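Local coordinates for protein cytosine deaminase (Klebsiella pneumoniae, PDB 4R85) that catalyses the hydrolytic deamination of cytosine and probably of 5-methylcytosine, which it binds beside an iron(II) ion in an amidohydrolase barrel, at residues Q85-A88 against S89-P92; K255-R258 against L259-A262; C344-V348 against T349-A353; N379-E382 against A383-Q387. All coordinates share one frame; numbering follows the deposited sequence.

Contact 1: Q85-A88 against S89-P92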
ATOM      1  N   GLN A  85       4.221  29.206   3.035  1.00 18.71           N
ATOM      2  CA  GLN A  85       4.989  29.567   4.227  1.00 21.96           C
ATOM      3  C   GLN A  85       6.441  29.105   4.140  1.00 23.32           C
ATOM      4  O   GLN A  85       7.362  29.824   4.552  1.00 20.61           O
ATOM      5  CB  GLN A  85       4.371  28.931   5.467  1.00 19.89           C
ATOM      6  CG  GLN A  85       3.005  29.443   5.826  1.00 22.76           C
ATOM      7  CD  GLN A  85       2.460  28.732   7.044  1.00 25.18           C
ATOM      8  OE1 GLN A  85       2.116  27.556   6.975  1.00 21.91           O
ATOM      9  NE2 GLN A  85       2.404  29.435   8.176  1.00 22.64           N
ATOM     10  N   ARG A  86       6.630  27.887   3.638  1.00 18.37           N
ATOM     11  CA  ARG A  86       7.952  27.279   3.554  1.00 19.35           C
ATOM     12  C   ARG A  86       8.815  28.000   2.524  1.00 23.31           C
ATOM     13  O   ARG A  86      10.037  28.082   2.677  1.00 21.52           O
ATOM     14  CB  ARG A  86       7.834  25.789   3.205  1.00 20.27           C
ATOM     15  CG  ARG A  86       9.173  25.038   3.148  1.00 20.36           C
ATOM     16  CD  ARG A  86      10.003  25.269   4.419  1.00 24.76           C
ATOM     17  NE  ARG A  86      11.179  24.402   4.460  1.00 23.59           N
ATOM     18  CZ  ARG A  86      12.344  24.688   3.883  1.00 24.68           C
ATOM     19  NH1 ARG A  86      13.355  23.834   3.968  1.00 24.87           N
ATOM     20  NH2 ARG A  86      12.499  25.822   3.210  1.00 25.25           N
ATOM     21  N   LYS A  87       8.175  28.524   1.478  1.00 20.58           N
ATOM     22  CA  LYS A  87       8.899  29.203   0.404  1.00 21.07           C
ATOM     23  C   LYS A  87       9.689  30.410   0.875  1.00 21.29           C
ATOM     24  O   LYS A  87      10.668  30.797   0.238  1.00 22.02           O
ATOM     25  CB  LYS A  87       7.954  29.614  -0.729  1.00 21.49           C
ATOM     26  CG  LYS A  87       7.696  28.503  -1.714  1.00 18.46           C
ATOM     27  CD  LYS A  87       6.306  28.631  -2.307  1.00 32.88           C
ATOM     28  CE  LYS A  87       6.244  29.652  -3.409  1.00 28.16           C
ATOM     29  NZ  LYS A  87       4.900  29.623  -4.068  1.00 24.18           N
ATOM     30  N   ALA A  88       9.266  31.000   1.989  1.00 24.67           N
ATOM     31  CA  ALA A  88       9.936  32.177   2.531  1.00 25.88           C
ATOM     32  C   ALA A  88      11.341  31.862   3.042  1.00 27.33           C
ATOM     33  O   ALA A  88      12.154  32.767   3.211  1.00 28.30           O
ATOM     34  CB  ALA A  88       9.096  32.799   3.635  1.00 25.70           C
ATOM     35  N   SER A  89      11.631  30.584   3.289  1.00 24.31           N
ATOM     36  CA  SER A  89      12.965  30.187   3.746  1.00 26.26           C
ATOM     37  C   SER A  89      13.695  29.235   2.789  1.00 31.23           C
ATOM     38  O   SER A  89      14.704  28.635   3.155  1.00 37.92           O
ATOM     39  CB  SER A  89      12.906  29.584   5.151  1.00 28.56           C
ATOM     40  OG  SER A  89      12.062  28.453   5.187  1.00 33.13           O
ATOM     41  N   ILE A  90      13.185  29.091   1.568  1.00 25.77           N
ATOM     42  CA  ILE A  90      13.891  28.300   0.567  1.00 28.83           C
ATOM     43  C   ILE A  90      15.178  28.996   0.147  1.00 32.83           C
ATOM     44  O   ILE A  90      15.177  30.194  -0.147  1.00 35.30           O
ATOM     45  CB  ILE A  90      13.051  28.089  -0.696  1.00 28.80           C
ATOM     46  CG1 ILE A  90      11.836  27.222  -0.397  1.00 32.21           C
ATOM     47  CG2 ILE A  90      13.887  27.437  -1.794  1.00 32.10           C
ATOM     48  CD1 ILE A  90      11.000  26.972  -1.625  1.00 38.25           C
ATOM     49  N   THR A  91      16.278  28.249   0.138  1.00 31.00           N
ATOM     50  CA  THR A  91      17.515  28.717  -0.474  1.00 28.51           C
ATOM     51  C   THR A  91      17.964  27.655  -1.474  1.00 26.76           C
ATOM     52  O   THR A  91      17.530  26.497  -1.384  1.00 23.36           O
ATOM     53  CB  THR A  91      18.627  28.917   0.554  1.00 29.27           C
ATOM     54  OG1 THR A  91      19.040  27.641   1.054  1.00 31.42           O
ATOM     55  CG2 THR A  91      18.164  29.815   1.711  1.00 33.35           C
ATOM     56  N   PRO A  92      18.821  28.040  -2.437  1.00 25.91           N
ATOM     57  CA  PRO A  92      19.371  27.050  -3.372  1.00 25.07           C
ATOM     58  C   PRO A  92      20.115  25.918  -2.659  1.00 28.56           C
ATOM     59  O   PRO A  92      19.952  24.764  -3.037  1.00 25.45           O
ATOM     60  CB  PRO A  92      20.341  27.874  -4.222  1.00 28.93           C
ATOM     61  CG  PRO A  92      19.779  29.270  -4.180  1.00 33.39           C
ATOM     62  CD  PRO A  92      19.222  29.417  -2.792  1.00 34.08           C
TER
HETATM   63  O   HOH W   1       9.641  29.221   5.983  1.00 31.67           O
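Arg86 O draws in two groups of Ser89 where helix 76-87 gives way to a type I beta turn running from Lys87 to Ile90. The firm bond is from the backbone: Ser89 N lies 3.0 Å from Arg86 O with an N-H...O angle of 160°. Ser89 OG is 3.2 Å from the same Arg86 O, but another acceptor competes for its one proton, so this second bond remains unsettled. With chi1 at 59°, OG sits between the backbone N and the carbonyl carbon of Ser89 and turns back over the helix end. A water there lies 2.7 Å from Ser89 OG and donates to Gln85 O, tying the hydroxyl to the preceding helical turn. Across the beta turn the bond from Ile90 N to Lys87 O is weak, at 3.3 Å. The Arg86 guanidinium swings past Ser89, its NH2 3.3 Å from Ser89 OG, and makes its salt bridges to Glu67 and to Asp94 on helix 92-108, while Lys87 NZ points elsewhere, to Asp119 and Glu152. Thr91, the N-cap of helix 92-108, accepts from Asp94 N through OG1; the helix begins right after it. Lys87 and Ile90 run side by side in the same direction, with Ile90 CD1 3.6 Å from Lys87 CG and 3.7 Å from Lys87 CA.

Contact 2: K255-R258 against L259-A262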
ATOM      1  N   LYS A 255     -17.918  10.170 -23.849  1.00 13.83           N
ATOM      2  CA  LYS A 255     -17.702  11.063 -24.984  1.00 15.03           C
ATOM      3  C   LYS A 255     -16.274  11.597 -24.982  1.00 15.31           C
ATOM      4  O   LYS A 255     -15.619  11.661 -26.027  1.00 15.52           O
ATOM      5  CB  LYS A 255     -18.684  12.239 -24.942  1.00 16.43           C
ATOM      6  CG  LYS A 255     -18.423  13.272 -26.038  1.00 23.66           C
ATOM      7  CD  LYS A 255     -19.176  14.568 -25.812  1.00 36.49           C
ATOM      8  CE  LYS A 255     -18.331  15.601 -25.077  1.00 35.34           C
ATOM      9  NZ  LYS A 255     -17.524  16.461 -26.003  1.00 32.86           N
ATOM     10  N   LEU A 256     -15.815  12.010 -23.803  1.00 11.96           N
ATOM     11  CA  LEU A 256     -14.470  12.552 -23.622  1.00 10.71           C
ATOM     12  C   LEU A 256     -13.362  11.581 -24.052  1.00 13.26           C
ATOM     13  O   LEU A 256     -12.345  12.001 -24.606  1.00 13.70           O
ATOM     14  CB  LEU A 256     -14.262  12.952 -22.162  1.00 13.72           C
ATOM     15  CG  LEU A 256     -12.906  13.530 -21.755  1.00 13.32           C
ATOM     16  CD1 LEU A 256     -12.584  14.842 -22.510  1.00 11.72           C
ATOM     17  CD2 LEU A 256     -12.871  13.752 -20.254  1.00 11.70           C
ATOM     18  N   PHE A 257     -13.555  10.289 -23.788  1.00 12.11           N
ATOM     19  CA  PHE A 257     -12.540   9.280 -24.133  1.00 12.42           C
ATOM     20  C   PHE A 257     -12.203   9.249 -25.625  1.00 13.45           C
ATOM     21  O   PHE A 257     -11.104   8.857 -26.016  1.00 15.01           O
ATOM     22  CB  PHE A 257     -12.976   7.877 -23.675  1.00 14.11           C
ATOM     23  CG  PHE A 257     -12.377   7.460 -22.362  1.00 16.78           C
ATOM     24  CD1 PHE A 257     -11.772   6.222 -22.228  1.00 18.13           C
ATOM     25  CD2 PHE A 257     -12.404   8.315 -21.270  1.00 14.84           C
ATOM     26  CE1 PHE A 257     -11.209   5.831 -21.033  1.00 13.29           C
ATOM     27  CE2 PHE A 257     -11.853   7.931 -20.056  1.00 16.64           C
ATOM     28  CZ  PHE A 257     -11.254   6.686 -19.935  1.00 13.12           C
ATOM     29  N   ARG A 258     -13.148   9.644 -26.464  1.00 15.74           N
ATOM     30  CA  ARG A 258     -12.874   9.671 -27.892  1.00 18.01           C
ATOM     31  C   ARG A 258     -11.809  10.718 -28.213  1.00 17.58           C
ATOM     32  O   ARG A 258     -10.895  10.468 -28.996  1.00 12.76           O
ATOM     33  CB  ARG A 258     -14.169   9.917 -28.661  1.00 19.02           C
ATOM     34  CG  ARG A 258     -15.207   8.829 -28.385  1.00 25.24           C
ATOM     35  CD  ARG A 258     -16.590   9.213 -28.880  1.00 26.67           C
ATOM     36  NE  ARG A 258     -16.679   9.155 -30.334  1.00 27.26           N
ATOM     37  CZ  ARG A 258     -16.911   8.039 -31.020  1.00 25.03           C
ATOM     38  NH1 ARG A 258     -16.978   8.071 -32.346  1.00 30.21           N
ATOM     39  NH2 ARG A 258     -17.062   6.889 -30.385  1.00 26.28           N
ATOM     40  N   LEU A 259     -11.930  11.889 -27.595  1.00 18.06           N
ATOM     41  CA  LEU A 259     -10.928  12.941 -27.730  1.00 11.12           C
ATOM     42  C   LEU A 259      -9.613  12.492 -27.097  1.00 13.61           C
ATOM     43  O   LEU A 259      -8.538  12.722 -27.651  1.00 14.91           O
ATOM     44  CB  LEU A 259     -11.401  14.219 -27.021  1.00 11.76           C
ATOM     45  CG  LEU A 259     -10.347  15.321 -26.856  1.00 10.74           C
ATOM     46  CD1 LEU A 259      -9.737  15.709 -28.207  1.00 11.15           C
ATOM     47  CD2 LEU A 259     -10.960  16.544 -26.164  1.00 10.57           C
ATOM     48  N   LEU A 260      -9.697  11.860 -25.928  1.00 10.56           N
ATOM     49  CA  LEU A 260      -8.483  11.484 -25.209  1.00 13.64           C
ATOM     50  C   LEU A 260      -7.649  10.538 -26.063  1.00 17.32           C
ATOM     51  O   LEU A 260      -6.435  10.712 -26.181  1.00 14.92           O
ATOM     52  CB  LEU A 260      -8.802  10.855 -23.852  1.00 11.92           C
ATOM     53  CG  LEU A 260      -9.481  11.750 -22.811  1.00 14.75           C
ATOM     54  CD1 LEU A 260      -9.551  11.040 -21.458  1.00 15.35           C
ATOM     55  CD2 LEU A 260      -8.738  13.093 -22.663  1.00 15.00           C
ATOM     56  N   LYS A 261      -8.315   9.559 -26.679  1.00 15.42           N
ATOM     57  CA  LYS A 261      -7.656   8.632 -27.593  1.00 16.73           C
ATOM     58  C   LYS A 261      -7.065   9.340 -28.812  1.00 19.34           C
ATOM     59  O   LYS A 261      -5.912   9.102 -29.176  1.00 20.63           O
ATOM     60  CB  LYS A 261      -8.635   7.553 -28.061  1.00 18.64           C
ATOM     61  CG  LYS A 261      -7.993   6.503 -28.958  1.00 29.56           C
ATOM     62  CD  LYS A 261      -6.827   5.839 -28.238  1.00 41.83           C
ATOM     63  CE  LYS A 261      -6.268   4.661 -29.020  1.00 50.04           C
ATOM     64  NZ  LYS A 261      -4.989   4.196 -28.417  1.00 53.52           N
ATOM     65  N   ALA A 262      -7.861  10.197 -29.445  1.00 16.39           N
ATOM     66  CA  ALA A 262      -7.430  10.890 -30.655  1.00 16.33           C
ATOM     67  C   ALA A 262      -6.263  11.843 -30.372  1.00 17.40           C
ATOM     68  O   ALA A 262      -5.403  12.050 -31.229  1.00 15.34           O
ATOM     69  CB  ALA A 262      -8.592  11.647 -31.274  1.00 17.41           C
TER
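Leu256 CG and Leu260 CG approach to 4.0 Å, one turn apart on helix 250-263, the alpha segment of a beta-alpha-beta unit in the amidohydrolase barrel. The two leucines reach this point by different rotamers. Leu256 carries CG anti to its backbone N (chi1 179°), which swings the branch forward along the helix; Leu260 holds CG beside its own N (chi1 -65°), which turns the branch back toward Leu256. The side chains therefore cross at a slant, and Leu260 CG also comes 3.4 Å from Leu256 O. The other partner of Leu260 is aromatic: its CD1 meets Phe257 CD2 at 3.9 Å, obliquely to the ring. Leu259 shares the anti conformation of Leu256, and the two end in a looser contact, Leu256 CD1 to Leu259 CD2 at 4.3 Å. Underneath runs regular alpha-helical bonding from each residue to the one four places on. Leu260 N donates to Leu256 O at 3.0 Å, Lys261 N to Phe257 O and Ala262 N to Arg258 O. Lys261 leads off in another direction, its NZ bonded to Gly300 O. The apolar side chains divide between neighbouring helices: Leu259 rests on Ala225 and Glu226 of helix 220-231, Phe257 on Leu296 of helix 293-298, and Leu260 on both Leu221 and Leu296, in the connection between strands 237-240 and 266-269.

Contact 3: C344-V348 against T349-A353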
ATOM      1  N   CYS A 344       1.698  -5.848 -14.874  1.00 12.93           N
ATOM      2  CA  CYS A 344       1.557  -4.622 -14.069  1.00 14.93           C
ATOM      3  C   CYS A 344       2.820  -3.768 -14.016  1.00 14.16           C
ATOM      4  O   CYS A 344       2.756  -2.566 -13.714  1.00 13.89           O
ATOM      5  CB  CYS A 344       1.085  -4.940 -12.646  1.00 15.95           C
ATOM      6  SG  CYS A 344       2.266  -5.905 -11.667  1.00 18.90           S
ATOM      7  N   LEU A 345       3.974  -4.353 -14.315  1.00 13.13           N
ATOM      8  CA  LEU A 345       5.198  -3.543 -14.283  1.00 14.22           C
ATOM      9  C   LEU A 345       5.238  -2.475 -15.390  1.00 15.17           C
ATOM     10  O   LEU A 345       6.016  -1.509 -15.300  1.00 14.64           O
ATOM     11  CB  LEU A 345       6.463  -4.416 -14.299  1.00 19.24           C
ATOM     12  CG  LEU A 345       6.771  -5.154 -12.988  1.00 15.94           C
ATOM     13  CD1 LEU A 345       8.041  -6.004 -13.110  1.00 16.09           C
ATOM     14  CD2 LEU A 345       6.873  -4.173 -11.808  1.00 17.82           C
ATOM     15  N   ASP A 346       4.394  -2.639 -16.413  1.00 15.39           N
ATOM     16  CA  ASP A 346       4.206  -1.606 -17.440  1.00 18.66           C
ATOM     17  C   ASP A 346       4.012  -0.209 -16.835  1.00 15.76           C
ATOM     18  O   ASP A 346       4.505   0.787 -17.369  1.00 12.88           O
ATOM     19  CB  ASP A 346       2.959  -1.884 -18.286  1.00 16.72           C
ATOM     20  CG  ASP A 346       3.122  -3.049 -19.253  1.00 23.22           C
ATOM     21  OD1 ASP A 346       4.248  -3.567 -19.442  1.00 21.14           O
ATOM     22  OD2 ASP A 346       2.089  -3.428 -19.849  1.00 19.68           O
ATOM     23  N   PHE A 347       3.263  -0.139 -15.741  1.00 11.48           N
ATOM     24  CA  PHE A 347       2.828   1.147 -15.189  1.00 13.89           C
ATOM     25  C   PHE A 347       3.915   1.921 -14.457  1.00 15.96           C
ATOM     26  O   PHE A 347       3.720   3.093 -14.115  1.00 16.18           O
ATOM     27  CB  PHE A 347       1.595   0.956 -14.298  1.00 16.51           C
ATOM     28  CG  PHE A 347       0.431   0.351 -15.033  1.00 17.87           C
ATOM     29  CD1 PHE A 347      -0.239   1.084 -16.005  1.00 19.09           C
ATOM     30  CD2 PHE A 347       0.035  -0.952 -14.787  1.00 18.75           C
ATOM     31  CE1 PHE A 347      -1.299   0.531 -16.710  1.00 20.73           C
ATOM     32  CE2 PHE A 347      -1.021  -1.512 -15.487  1.00 19.23           C
ATOM     33  CZ  PHE A 347      -1.691  -0.771 -16.448  1.00 21.48           C
ATOM     34  N   VAL A 348       5.055   1.273 -14.221  1.00 11.95           N
ATOM     35  CA  VAL A 348       6.171   1.933 -13.546  1.00 11.45           C
ATOM     36  C   VAL A 348       7.482   1.789 -14.312  1.00 18.57           C
ATOM     37  O   VAL A 348       8.545   2.145 -13.805  1.00 14.77           O
ATOM     38  CB  VAL A 348       6.348   1.424 -12.121  1.00 11.72           C
ATOM     39  CG1 VAL A 348       5.090   1.740 -11.298  1.00 14.89           C
ATOM     40  CG2 VAL A 348       6.643  -0.064 -12.130  1.00 16.40           C
ATOM     41  N   THR A 349       7.401   1.257 -15.529  1.00 18.65           N
ATOM     42  CA  THR A 349       8.554   1.196 -16.420  1.00 12.56           C
ATOM     43  C   THR A 349       8.209   1.732 -17.818  1.00 15.20           C
ATOM     44  O   THR A 349       8.312   2.936 -18.075  1.00 15.50           O
ATOM     45  CB  THR A 349       9.174  -0.253 -16.516  1.00 13.11           C
ATOM     46  OG1 THR A 349       8.188  -1.186 -16.980  1.00 16.62           O
ATOM     47  CG2 THR A 349       9.733  -0.704 -15.160  1.00 13.24           C
ATOM     48  N   ASP A 350       7.807   0.834 -18.715  1.00 18.79           N
ATOM     49  CA  ASP A 350       7.520   1.179 -20.112  1.00 16.45           C
ATOM     50  C   ASP A 350       6.594   2.373 -20.312  1.00 16.94           C
ATOM     51  O   ASP A 350       6.892   3.257 -21.118  1.00 13.56           O
ATOM     52  CB  ASP A 350       6.918  -0.021 -20.865  1.00 13.81           C
ATOM     53  CG  ASP A 350       7.841  -1.227 -20.894  1.00 26.67           C
ATOM     54  OD1 ASP A 350       9.039  -1.094 -20.555  1.00 24.84           O
ATOM     55  OD2 ASP A 350       7.361  -2.317 -21.276  1.00 28.89           O
ATOM     56  N   ASN A 351       5.460   2.392 -19.610  1.00 17.08           N
ATOM     57  CA  ASN A 351       4.470   3.434 -19.847  1.00 14.47           C
ATOM     58  C   ASN A 351       4.996   4.780 -19.364  1.00 17.49           C
ATOM     59  O   ASN A 351       4.754   5.820 -19.975  1.00 16.96           O
ATOM     60  CB  ASN A 351       3.169   3.113 -19.120  1.00 14.83           C
ATOM     61  CG  ASN A 351       2.458   1.907 -19.697  1.00 16.84           C
ATOM     62  OD1 ASN A 351       3.005   1.187 -20.536  1.00 13.85           O
ATOM     63  ND2 ASN A 351       1.223   1.684 -19.256  1.00 15.58           N
ATOM     64  N   SER A 352       5.705   4.748 -18.244  1.00 14.47           N
ATOM     65  CA  SER A 352       6.325   5.948 -17.693  1.00 14.38           C
ATOM     66  C   SER A 352       7.427   6.488 -18.615  1.00 14.63           C
ATOM     67  O   SER A 352       7.552   7.704 -18.808  1.00 17.49           O
ATOM     68  CB  SER A 352       6.880   5.640 -16.306  1.00 18.20           C
ATOM     69  OG  SER A 352       5.853   5.177 -15.453  1.00 23.46           O
ATOM     70  N   ALA A 353       8.224   5.592 -19.188  1.00 14.08           N
ATOM     71  CA  ALA A 353       9.245   6.013 -20.146  1.00 15.72           C
ATOM     72  C   ALA A 353       8.616   6.682 -21.371  1.00 19.03           C
ATOM     73  O   ALA A 353       9.181   7.609 -21.939  1.00 15.71           O
ATOM     74  CB  ALA A 353      10.122   4.839 -20.567  1.00 13.54           C
TER
HETATM   75  O   HOH W   2       5.104  -2.348 -22.476  1.00 35.54           O
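Asn351 is held to Asp346 by its backbone, Asn351 N donating to Asp346 O at 2.9 Å with an N-H...O angle of 160°, where the 3-10 segment 344-347 leads through Val348 and Thr349 to helix 350-355. Its CG lies beside the backbone N (chi1 -68°), which folds the side chain back toward Asp346 O. CB lies 3.2 Å from Asp346 O and CG stays close to the same oxygen; OD1 then passes Asp346 CB, while ND2 comes 3.6 Å from Phe347 CD1. Amide and ring planes stand 85° apart, and ND2 itself is hydrogen-bonded to Val303 O on strand 303-305. Thr349, the N-cap residue, spends its hydroxyl backwards: OG1 donates to Leu345 O at 2.8 Å. Val348 N reaches that oxygen from the opposite face of the carbonyl plane, so two donors grip it. Asp346 OD1 and Asp350 OD2 stand 3.8 Å apart. This pairing of like charges is probably eased by a water that donates to both, weakly to Asp346 OD1, by salt bridges from Arg9 and Arg343 to Asp346, and by a long, weak ion pair of Arg9 with Asp350. The acidic pair is thus probably stable as carboxylates.

Contact 4: N379-E382 against A383-Q387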
ATOM      1  N   ASN A 379       8.870 -12.676 -12.177  1.00 18.25           N
ATOM      2  CA  ASN A 379       7.862 -12.113 -13.077  1.00 21.28           C
ATOM      3  C   ASN A 379       7.154 -10.917 -12.428  1.00 18.57           C
ATOM      4  O   ASN A 379       7.442 -10.604 -11.274  1.00 17.94           O
ATOM      5  CB  ASN A 379       6.867 -13.190 -13.557  1.00 22.14           C
ATOM      6  CG  ASN A 379       6.094 -13.848 -12.417  1.00 25.04           C
ATOM      7  OD1 ASN A 379       5.831 -13.242 -11.390  1.00 25.60           O
ATOM      8  ND2 ASN A 379       5.708 -15.103 -12.617  1.00 25.73           N
ATOM      9  N   ASP A 380       6.252 -10.262 -13.166  1.00 18.39           N
ATOM     10  CA  ASP A 380       5.552  -9.058 -12.686  1.00 19.10           C
ATOM     11  C   ASP A 380       4.745  -9.316 -11.411  1.00 20.53           C
ATOM     12  O   ASP A 380       4.788  -8.533 -10.468  1.00 19.37           O
ATOM     13  CB  ASP A 380       4.581  -8.519 -13.747  1.00 16.52           C
ATOM     14  CG  ASP A 380       5.280  -7.865 -14.927  1.00 21.14           C
ATOM     15  OD1 ASP A 380       6.373  -8.321 -15.329  1.00 18.21           O
ATOM     16  OD2 ASP A 380       4.703  -6.895 -15.474  1.00 17.22           O
ATOM     17  N   TYR A 381       3.992 -10.411 -11.409  1.00 18.50           N
ATOM     18  CA  TYR A 381       3.133 -10.776 -10.285  1.00 16.69           C
ATOM     19  C   TYR A 381       3.915 -10.925  -8.985  1.00 20.59           C
ATOM     20  O   TYR A 381       3.540 -10.365  -7.953  1.00 16.51           O
ATOM     21  CB  TYR A 381       2.410 -12.086 -10.597  1.00 18.74           C
ATOM     22  CG  TYR A 381       1.671 -12.675  -9.419  1.00 21.52           C
ATOM     23  CD1 TYR A 381       0.441 -12.167  -9.026  1.00 22.08           C
ATOM     24  CD2 TYR A 381       2.201 -13.742  -8.702  1.00 27.32           C
ATOM     25  CE1 TYR A 381      -0.244 -12.704  -7.957  1.00 19.80           C
ATOM     26  CE2 TYR A 381       1.524 -14.287  -7.627  1.00 28.73           C
ATOM     27  CZ  TYR A 381       0.298 -13.764  -7.262  1.00 29.52           C
ATOM     28  OH  TYR A 381      -0.387 -14.302  -6.199  1.00 34.91           O
ATOM     29  N   GLU A 382       5.001 -11.688  -9.033  1.00 17.94           N
ATOM     30  CA  GLU A 382       5.823 -11.881  -7.845  1.00 21.10           C
ATOM     31  C   GLU A 382       6.511 -10.586  -7.418  1.00 21.29           C
ATOM     32  O   GLU A 382       6.675 -10.334  -6.227  1.00 20.39           O
ATOM     33  CB  GLU A 382       6.837 -13.006  -8.074  1.00 18.35           C
ATOM     34  CG  GLU A 382       6.173 -14.371  -8.111  1.00 24.28           C
ATOM     35  CD  GLU A 382       5.555 -14.735  -6.765  1.00 33.52           C
ATOM     36  OE1 GLU A 382       6.222 -14.526  -5.731  1.00 34.06           O
ATOM     37  OE2 GLU A 382       4.406 -15.219  -6.734  1.00 40.80           O
ATOM     38  N   ALA A 383       6.898  -9.765  -8.389  1.00 17.15           N
ATOM     39  CA  ALA A 383       7.540  -8.490  -8.080  1.00 16.38           C
ATOM     40  C   ALA A 383       6.649  -7.626  -7.189  1.00 17.53           C
ATOM     41  O   ALA A 383       7.104  -7.119  -6.160  1.00 17.83           O
ATOM     42  CB  ALA A 383       7.922  -7.745  -9.363  1.00 15.58           C
ATOM     43  N   VAL A 384       5.376  -7.485  -7.554  1.00 18.66           N
ATOM     44  CA  VAL A 384       4.470  -6.645  -6.765  1.00 16.09           C
ATOM     45  C   VAL A 384       3.996  -7.343  -5.484  1.00 19.30           C
ATOM     46  O   VAL A 384       3.837  -6.704  -4.433  1.00 17.49           O
ATOM     47  CB  VAL A 384       3.274  -6.078  -7.601  1.00 17.41           C
ATOM     48  CG1 VAL A 384       2.230  -7.138  -7.898  1.00 21.12           C
ATOM     49  CG2 VAL A 384       2.625  -4.886  -6.858  1.00 18.72           C
ATOM     50  N   ARG A 385       3.802  -8.656  -5.554  1.00 18.05           N
ATOM     51  CA  ARG A 385       3.325  -9.388  -4.390  1.00 19.00           C
ATOM     52  C   ARG A 385       4.356  -9.376  -3.277  1.00 22.25           C
ATOM     53  O   ARG A 385       4.002  -9.215  -2.106  1.00 16.46           O
ATOM     54  CB  ARG A 385       2.988 -10.841  -4.718  1.00 15.20           C
ATOM     55  CG  ARG A 385       2.314 -11.544  -3.545  1.00 15.56           C
ATOM     56  CD  ARG A 385       2.073 -13.025  -3.810  1.00 17.38           C
ATOM     57  NE  ARG A 385       3.320 -13.781  -3.885  1.00 18.43           N
ATOM     58  CZ  ARG A 385       4.014 -14.215  -2.831  1.00 22.99           C
ATOM     59  NH1 ARG A 385       5.140 -14.901  -3.012  1.00 21.67           N
ATOM     60  NH2 ARG A 385       3.592 -13.966  -1.596  1.00 20.99           N
ATOM     61  N   ARG A 386       5.619  -9.568  -3.652  1.00 17.75           N
ATOM     62  CA  ARG A 386       6.705  -9.641  -2.680  1.00 17.43           C
ATOM     63  C   ARG A 386       7.377  -8.295  -2.409  1.00 18.83           C
ATOM     64  O   ARG A 386       8.232  -8.212  -1.533  1.00 19.37           O
ATOM     65  CB  ARG A 386       7.762 -10.645  -3.134  1.00 17.12           C
ATOM     66  CG  ARG A 386       7.202 -12.034  -3.384  1.00 23.59           C
ATOM     67  CD  ARG A 386       8.185 -13.112  -2.981  1.00 37.23           C
ATOM     68  NE  ARG A 386       9.058 -13.526  -4.071  1.00 48.45           N
ATOM     69  CZ  ARG A 386      10.368 -13.298  -4.114  1.00 51.26           C
ATOM     70  NH1 ARG A 386      11.082 -13.727  -5.149  1.00 43.52           N
ATOM     71  NH2 ARG A 386      10.969 -12.646  -3.124  1.00 50.91           N
ATOM     72  N   GLN A 387       6.995  -7.263  -3.161  1.00 20.10           N
ATOM     73  CA  GLN A 387       7.695  -5.980  -3.145  1.00 22.57           C
ATOM     74  C   GLN A 387       9.186  -6.226  -3.356  1.00 21.48           C
ATOM     75  O   GLN A 387      10.016  -5.849  -2.524  1.00 19.68           O
ATOM     76  CB  GLN A 387       7.431  -5.238  -1.831  1.00 20.13           C
ATOM     77  CG  GLN A 387       5.975  -4.816  -1.656  1.00 21.62           C
ATOM     78  CD  GLN A 387       5.605  -3.656  -2.559  1.00 20.97           C
ATOM     79  OE1 GLN A 387       5.991  -2.517  -2.305  1.00 18.71           O
ATOM     80  NE2 GLN A 387       4.874  -3.944  -3.634  1.00 14.95           N
TER
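Ala383 N donates to Asn379 O at 3.1 Å, opening the short helix 380-386, whose N-cap is Asn379. The cap is completed by Asn379 OD1, which accepts from Glu382 N at 2.9 Å in a nearly straight bond of 171°. Val384 follows, its N bonded to Asp380 O and its CG1 set 3.5 Å from Tyr381 O, and packs on Leu326 and Leu341. With CG opposite the backbone N (chi1 -172°), Arg385 extends and then bends at chi3, laying CD 3.7 Å from Tyr381 OH at a slant to the ring. Its guanidinium presents an edge to the Glu382 carboxylate: NH1 donates to Glu382 OE1 at 3.0 Å, on the syn lone pair, and NE bonds weakly to OE2. Arg386 lays its CG over one face of the Arg385 guanidinium, displaced toward the rim, and sends NE to Glu382 OE1 at 3.4 Å, a weak bond within a salt bridge. Gln387, with positive phi, leaves the helix, yet its NE2 turns back to Val384 O at 3.1 Å and also bonds to Leu323 O. Tyr381 OH and Arg385 NH2 are bonded to Pro316 O and Gly318 O of the second subunit. One glutamate therefore serves two arginines, and by holding the edge of the Arg385 guanidinium against Glu382, the planes 54° apart, the network probably helps to orient it for the subunit interface.

How the contacts relate
Along the chain the four contacts come in series, all within the amidohydrolase family region. Contact 1 joins helices 76-87 and 92-108, and contact 2 lies on helix 250-263, which links the parallel strands 237-240 and 266-269; their centres are about 41 Å apart. Contact 3, about 10 Å from the chain centre, is the most deeply placed. It touches contact 4, whose centre is about 14 Å away: Asp380 OD2 probably accepts from Leu345 N at 2.9 Å, and Cys344 SG packs on Val384 CG1. Arg9 pairs with Asp346 and Asp380, joining both. Contacts 1 and 4 lie on opposite sides of the chain's centre. Contact 4 alone reaches the second subunit, so contacts 3 and 4 together tie the chain's interior to the subunit interface.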